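Local coordinates for ribosomal-protein-S5-alanine N-acetyltransferase (Vibrio fischeri, PDB 3IGR), which probably transfers the acetyl group of acetyl-CoA to the N-terminal alanine of ribosomal protein uS5, as a member of the RimJ subfamily of acetyltransferases, at residues I138-K143 against A168-I173; G157-Y162 against H172-K177. One frame throughout, in Å; residues are numbered along the deposited sequence.

Contact 1 (I138-K143 against A168-I173); sequences IPRNEK and AWEDHI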
loop_
_atom_site.group_PDB
_atom_site.type_symbol
_atom_site.label_atom_id
_atom_site.label_comp_id
_atom_site.label_asym_id
_atom_site.label_seq_id
_atom_site.Cartn_x
_atom_site.Cartn_y
_atom_site.Cartn_z
ATOM N N ILE A 138 -3.202 19.946 -7.486
ATOM C CA ILE A 138 -2.406 21.133 -7.195
ATOM C C ILE A 138 -1.152 20.664 -6.411
ATOM O O ILE A 138 -1.282 19.917 -5.436
ATOM C CB ILE A 138 -3.222 22.173 -6.367
ATOM C CG1 ILE A 138 -4.417 22.707 -7.170
ATOM C CG2 ILE A 138 -2.312 23.343 -5.897
ATOM C CD1 ILE A 138 -5.587 23.250 -6.308
ATOM N N PRO A 139 0.053 21.098 -6.824
ATOM C CA PRO A 139 1.255 20.540 -6.189
ATOM C C PRO A 139 1.269 20.624 -4.660
ATOM O O PRO A 139 1.810 19.730 -4.020
ATOM C CB PRO A 139 2.408 21.374 -6.779
ATOM C CG PRO A 139 1.893 21.896 -8.057
ATOM C CD PRO A 139 0.387 22.069 -7.880
ATOM N N ARG A 140 0.684 21.661 -4.069
ATOM C CA ARG A 140 0.753 21.775 -2.614
ATOM C C ARG A 140 -0.301 20.925 -1.886
ATOM O O ARG A 140 -0.325 20.884 -0.661
ATOM C CB ARG A 140 0.768 23.244 -2.147
ATOM C CG ARG A 140 -0.557 23.951 -2.243
ATOM C CD ARG A 140 -0.412 25.459 -2.040
ATOM N NE ARG A 140 -1.716 26.105 -2.195
ATOM C CZ ARG A 140 -2.250 26.500 -3.352
ATOM N NH1 ARG A 140 -1.601 26.353 -4.506
ATOM N NH2 ARG A 140 -3.446 27.058 -3.346
ATOM N N ASN A 141 -1.166 20.252 -2.645
ATOM C CA ASN A 141 -2.079 19.256 -2.078
ATOM C C ASN A 141 -1.341 17.932 -1.821
ATOM O O ASN A 141 -1.461 16.972 -2.595
ATOM C CB ASN A 141 -3.279 19.040 -3.010
ATOM C CG ASN A 141 -4.422 18.302 -2.338
ATOM O OD1 ASN A 141 -4.278 17.755 -1.242
ATOM N ND2 ASN A 141 -5.568 18.266 -3.009
ATOM N N GLU A 142 -0.560 17.901 -0.749
ATOM C CA GLU A 142 0.241 16.732 -0.378
ATOM C C GLU A 142 -0.612 15.479 -0.109
ATOM O O GLU A 142 -0.194 14.364 -0.426
ATOM C CB GLU A 142 1.134 17.060 0.825
ATOM N N LYS A 143 -1.800 15.663 0.462
ATOM C CA LYS A 143 -2.674 14.536 0.795
ATOM C C LYS A 143 -3.106 13.808 -0.473
ATOM O O LYS A 143 -3.052 12.571 -0.550
ATOM C CB LYS A 143 -3.896 15.002 1.580
ATOM C CG LYS A 143 -3.619 15.326 3.031
ATOM C CD LYS A 143 -4.917 15.579 3.775
ATOM C CE LYS A 143 -5.415 17.009 3.585
ATOM N NZ LYS A 143 -5.067 17.834 4.779
ATOM N N ALA A 168 -8.067 32.402 -8.639
ATOM C CA ALA A 168 -6.768 32.336 -9.343
ATOM C C ALA A 168 -6.579 31.040 -10.137
ATOM O O ALA A 168 -7.125 29.996 -9.776
ATOM C CB ALA A 168 -5.601 32.506 -8.351
ATOM N N TRP A 169 -5.781 31.109 -11.202
ATOM C CA TRP A 169 -5.402 29.921 -11.958
ATOM C C TRP A 169 -4.374 29.107 -11.169
ATOM O O TRP A 169 -3.385 29.666 -10.661
ATOM C CB TRP A 169 -4.817 30.320 -13.304
ATOM C CG TRP A 169 -5.828 30.911 -14.220
ATOM C CD1 TRP A 169 -5.984 32.255 -14.560
ATOM C CD2 TRP A 169 -6.859 30.199 -14.911
ATOM N NE1 TRP A 169 -7.047 32.388 -15.424
ATOM C CE2 TRP A 169 -7.590 31.143 -15.665
ATOM C CE3 TRP A 169 -7.228 28.845 -14.974
ATOM C CZ2 TRP A 169 -8.687 30.770 -16.466
ATOM C CZ3 TRP A 169 -8.304 28.473 -15.769
ATOM C CH2 TRP A 169 -9.029 29.439 -16.504
ATOM N N GLU A 170 -4.612 27.805 -11.037
ATOM C CA GLU A 170 -3.721 26.971 -10.229
ATOM C C GLU A 170 -2.992 25.947 -11.102
ATOM O O GLU A 170 -3.614 25.269 -11.913
ATOM C CB GLU A 170 -4.511 26.277 -9.106
ATOM C CG GLU A 170 -5.045 27.246 -8.032
ATOM C CD GLU A 170 -3.986 27.640 -7.018
ATOM O OE1 GLU A 170 -2.864 27.103 -7.074
ATOM O OE2 GLU A 170 -4.272 28.489 -6.146
ATOM N N ASP A 171 -1.673 25.915 -10.989
ATOM C CA ASP A 171 -0.850 24.878 -11.595
ATOM C C ASP A 171 -1.354 23.490 -11.120
ATOM O O ASP A 171 -1.823 23.350 -9.983
ATOM C CB ASP A 171 0.636 25.065 -11.189
ATOM C CG ASP A 171 1.266 26.367 -11.725
ATOM O OD1 ASP A 171 0.631 27.110 -12.502
ATOM O OD2 ASP A 171 2.435 26.647 -11.385
ATOM N N HIS A 172 -1.289 22.480 -11.996
ATOM C CA HIS A 172 -1.621 21.108 -11.614
ATOM C C HIS A 172 -0.622 20.131 -12.170
ATOM O O HIS A 172 -0.186 20.274 -13.326
ATOM C CB HIS A 172 -2.978 20.693 -12.172
ATOM C CG HIS A 172 -4.140 21.261 -11.425
ATOM N ND1 HIS A 172 -5.112 20.475 -10.853
ATOM C CD2 HIS A 172 -4.501 22.542 -11.184
ATOM C CE1 HIS A 172 -6.026 21.241 -10.290
ATOM N NE2 HIS A 172 -5.683 22.503 -10.483
ATOM N N ILE A 173 -0.286 19.128 -11.361
ATOM C CA ILE A 173 0.498 17.992 -11.815
ATOM C C ILE A 173 -0.412 17.053 -12.586
ATOM O O ILE A 173 -1.504 16.752 -12.129
ATOM C CB ILE A 173 1.151 17.229 -10.622
ATOM C CG1 ILE A 173 1.980 18.181 -9.746
ATOM C CG2 ILE A 173 1.985 16.066 -11.120
ATOM C CD1 ILE A 173 3.146 18.858 -10.459
#
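Arg140 and Glu170 form the polar part of this contact, a two-pronged salt bridge. The guanidinium approaches end-on, NH1 to one carboxylate oxygen and NH2 to the other. Arg140 NH1 lies 3.0 Å from Glu170 OE1 and its N-H points almost straight at the oxygen, whereas the bond from Arg140 NH2 to Glu170 OE2 is longer, at 3.3 Å. Both oxygens lie close to the guanidinium plane, but the nitrogens meet them from above the carboxylate plane, and the two flat groups are turned 44° against each other. The side chains come together at about a right angle: Arg140 is extended from CG to NE, while Glu170 bends at chi2 (-80°).

Arg140 belongs to a type I beta turn from Ile138 to Asn141, closed by Asn141 N bonding to Ile138 O at 2.8 Å. The turn links strand 132-137 to helix 142-150 of the GNAT fold, and Asn141 serves as the helix N-cap, its OD1 accepting from Ser144 N. It lies against strand 168-178, the antiparallel neighbour of strand 132-137, just where that pairing has ended.

The remaining contacts are made by carbon atoms of Ile138 and Pro139. Ile138 places CG1 over one face of the His172 imidazole in a CH-pi contact, 3.9 Å from the ring centroid and displaced toward the rim; NE2 is the closest ring atom. That nitrogen is buried without a partner in the model. Pro139 sets CD 3.3 Å from Asp171 O, a carbonyl oxygen likewise buried without a hydrogen-bond partner, and its CG rests on Ile173 CG1 and CD1. The carboxylate of Asp171 is engaged elsewhere, OD1 accepting from Lys161 N.

Contact 2 (G157-Y162 against H172-K177); sequences GEAKKY and HILTSK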
loop_
_atom_site.group_PDB
_atom_site.type_symbol
_atom_site.label_atom_id
_atom_site.label_comp_id
_atom_site.label_asym_id
_atom_site.label_seq_id
_atom_site.Cartn_x
_atom_site.Cartn_y
_atom_site.Cartn_z
ATOM N N GLY A 157 3.490 15.113 -16.360
ATOM C CA GLY A 157 3.898 16.500 -16.567
ATOM C C GLY A 157 3.195 17.486 -15.657
ATOM O O GLY A 157 2.660 17.132 -14.605
ATOM N N GLU A 158 3.220 18.739 -16.067
ATOM C CA GLU A 158 2.608 19.794 -15.293
ATOM C C GLU A 158 1.949 20.794 -16.216
ATOM O O GLU A 158 2.551 21.257 -17.210
ATOM C CB GLU A 158 3.636 20.515 -14.408
ATOM C CG GLU A 158 2.946 21.536 -13.493
ATOM C CD GLU A 158 3.850 22.157 -12.458
ATOM O OE1 GLU A 158 3.400 23.097 -11.779
ATOM O OE2 GLU A 158 5.004 21.712 -12.317
ATOM N N ALA A 159 0.704 21.109 -15.894
ATOM C CA ALA A 159 -0.039 22.113 -16.627
ATOM C C ALA A 159 -0.116 23.394 -15.801
ATOM O O ALA A 159 -0.800 23.452 -14.771
ATOM C CB ALA A 159 -1.427 21.582 -16.971
ATOM N N LYS A 160 0.630 24.412 -16.225
ATOM C CA LYS A 160 0.586 25.697 -15.527
ATOM C C LYS A 160 -0.814 26.315 -15.643
ATOM O O LYS A 160 -1.471 26.182 -16.689
ATOM C CB LYS A 160 1.639 26.649 -16.084
ATOM C CG LYS A 160 3.074 26.157 -15.867
ATOM C CD LYS A 160 3.593 26.572 -14.501
ATOM C CE LYS A 160 4.924 25.890 -14.169
ATOM N NZ LYS A 160 6.031 26.419 -15.010
ATOM N N LYS A 161 -1.253 26.987 -14.574
ATOM C CA LYS A 161 -2.463 27.827 -14.619
ATOM C C LYS A 161 -3.619 27.047 -15.263
ATOM O O LYS A 161 -4.209 27.451 -16.262
ATOM C CB LYS A 161 -2.158 29.135 -15.353
ATOM C CG LYS A 161 -1.019 29.948 -14.664
ATOM C CD LYS A 161 -0.670 31.182 -15.457
ATOM C CE LYS A 161 0.479 31.947 -14.827
ATOM N NZ LYS A 161 1.401 32.400 -15.922
ATOM N N TYR A 162 -3.922 25.912 -14.646
ATOM C CA TYR A 162 -4.725 24.897 -15.266
ATOM C C TYR A 162 -6.226 25.088 -15.018
ATOM O O TYR A 162 -7.016 25.079 -15.958
ATOM C CB TYR A 162 -4.225 23.548 -14.749
ATOM C CG TYR A 162 -4.852 22.349 -15.391
ATOM C CD1 TYR A 162 -4.732 22.120 -16.757
ATOM C CD2 TYR A 162 -5.530 21.413 -14.615
ATOM C CE1 TYR A 162 -5.301 20.983 -17.347
ATOM C CE2 TYR A 162 -6.102 20.282 -15.183
ATOM C CZ TYR A 162 -5.986 20.075 -16.546
ATOM O OH TYR A 162 -6.561 18.959 -17.090
ATOM N N HIS A 172 -1.289 22.480 -11.996
ATOM C CA HIS A 172 -1.621 21.108 -11.614
ATOM C C HIS A 172 -0.622 20.131 -12.170
ATOM O O HIS A 172 -0.186 20.274 -13.326
ATOM C CB HIS A 172 -2.978 20.693 -12.172
ATOM C CG HIS A 172 -4.140 21.261 -11.425
ATOM N ND1 HIS A 172 -5.112 20.475 -10.853
ATOM C CD2 HIS A 172 -4.501 22.542 -11.184
ATOM C CE1 HIS A 172 -6.026 21.241 -10.290
ATOM N NE2 HIS A 172 -5.683 22.503 -10.483
ATOM N N ILE A 173 -0.286 19.128 -11.361
ATOM C CA ILE A 173 0.498 17.992 -11.815
ATOM C C ILE A 173 -0.412 17.053 -12.586
ATOM O O ILE A 173 -1.504 16.752 -12.129
ATOM C CB ILE A 173 1.151 17.229 -10.622
ATOM C CG1 ILE A 173 1.980 18.181 -9.746
ATOM C CG2 ILE A 173 1.985 16.066 -11.120
ATOM C CD1 ILE A 173 3.146 18.858 -10.459
ATOM N N LEU A 174 0.015 16.608 -13.756
ATOM C CA LEU A 174 -0.782 15.643 -14.515
ATOM C C LEU A 174 -0.234 14.249 -14.248
ATOM O O LEU A 174 0.975 14.017 -14.337
ATOM C CB LEU A 174 -0.751 15.947 -16.025
ATOM C CG LEU A 174 -0.978 17.414 -16.438
ATOM C CD1 LEU A 174 -0.610 17.648 -17.886
ATOM C CD2 LEU A 174 -2.405 17.825 -16.162
ATOM N N THR A 175 -1.122 13.330 -13.912
ATOM C CA THR A 175 -0.716 11.956 -13.631
ATOM C C THR A 175 -1.668 10.973 -14.284
ATOM O O THR A 175 -2.813 11.327 -14.639
ATOM C CB THR A 175 -0.644 11.655 -12.096
ATOM O OG1 THR A 175 -1.968 11.479 -11.562
ATOM C CG2 THR A 175 0.061 12.761 -11.339
ATOM N N SER A 176 -1.213 9.734 -14.456
ATOM C CA SER A 176 -2.108 8.720 -14.983
ATOM C C SER A 176 -1.740 7.330 -14.495
ATOM O O SER A 176 -0.629 7.091 -14.030
ATOM C CB SER A 176 -2.120 8.751 -16.512
ATOM O OG SER A 176 -0.929 8.161 -16.983
ATOM N N LYS A 177 -2.703 6.424 -14.576
ATOM C CA LYS A 177 -2.439 5.015 -14.412
ATOM C C LYS A 177 -2.977 4.300 -15.656
ATOM O O LYS A 177 -4.098 4.573 -16.090
ATOM C CB LYS A 177 -3.131 4.495 -13.154
ATOM C CG LYS A 177 -2.656 3.105 -12.740
ATOM C CD LYS A 177 -3.298 2.671 -11.425
ATOM C CE LYS A 177 -2.723 1.323 -10.999
ATOM N NZ LYS A 177 -3.049 1.002 -9.585
#
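Gly157, Glu158 and Ala159 pair antiparallel with Leu174, Ile173 and His172 respectively, in the C-terminal part of the mixed GNAT sheet. Ala159 and His172 satisfy each other fully: Ala159 N donates to His172 O at 2.8 Å, and His172 N returns a bond to Ala159 O at 3.0 Å. The Gly157-Leu174 pair is uneven. Leu174 N reaches Gly157 O at 2.8 Å, but the return bond from Gly157 N to Leu174 O is weak; Leu174 also has a backbone bond with Glu156. Glu158 and Ile173 form the non-hydrogen-bonded pair between them; there Glu158 CA makes a CA-H...O contact with His172 O, a second partner for that oxygen. Farther along, Thr175 OG1 bonds to Ala135 O, Ser176 OG to Glu156 OE2 and Lys177 NZ to Leu151 O.

On the face carrying Ala159, His172 and Leu174, Ala159 CB touches Leu174 CD2 at 4.0 Å. After the corner at Lys160 and Lys161, Tyr162 returns to the same neighbourhood, its CZ 4.2 Å from Leu174 CD2. With CG anti to the backbone N (chi1 -174°), Tyr162 CD2 lies over one face of the His172 ring, 3.5 Å from His172 CG, the ring planes inclined at 55°. On the other face the extended Glu158 chain runs obliquely past Ile173 CD1.

Backbone bonds from Ile173 to Tyr137 and Thr175 to Ala135 place strand 168-178 between strands 132-137 and 154-162.

In the fold
The two contacts have centres 9 Å apart and share His172 and Ile173 on strand 168-178. Along the chain, 138-143 comes first and leads into helix 142-150, strand 154-162 with 157-162 follows, and both contacts close on the last strand of the fold. Contact 1 sets the turn after strand 132-137 against strand 168-178, and contact 2 pairs strand 168-178 with strand 154-162 within the same mixed sheet. They also touch directly, Glu170 O lying 2.8 Å from Tyr162 N, a probable hydrogen bond. Together they border strand 168-178 with that turn and with strand 154-162. The contact centres lie about 16 and 17 Å from the centre of the chain.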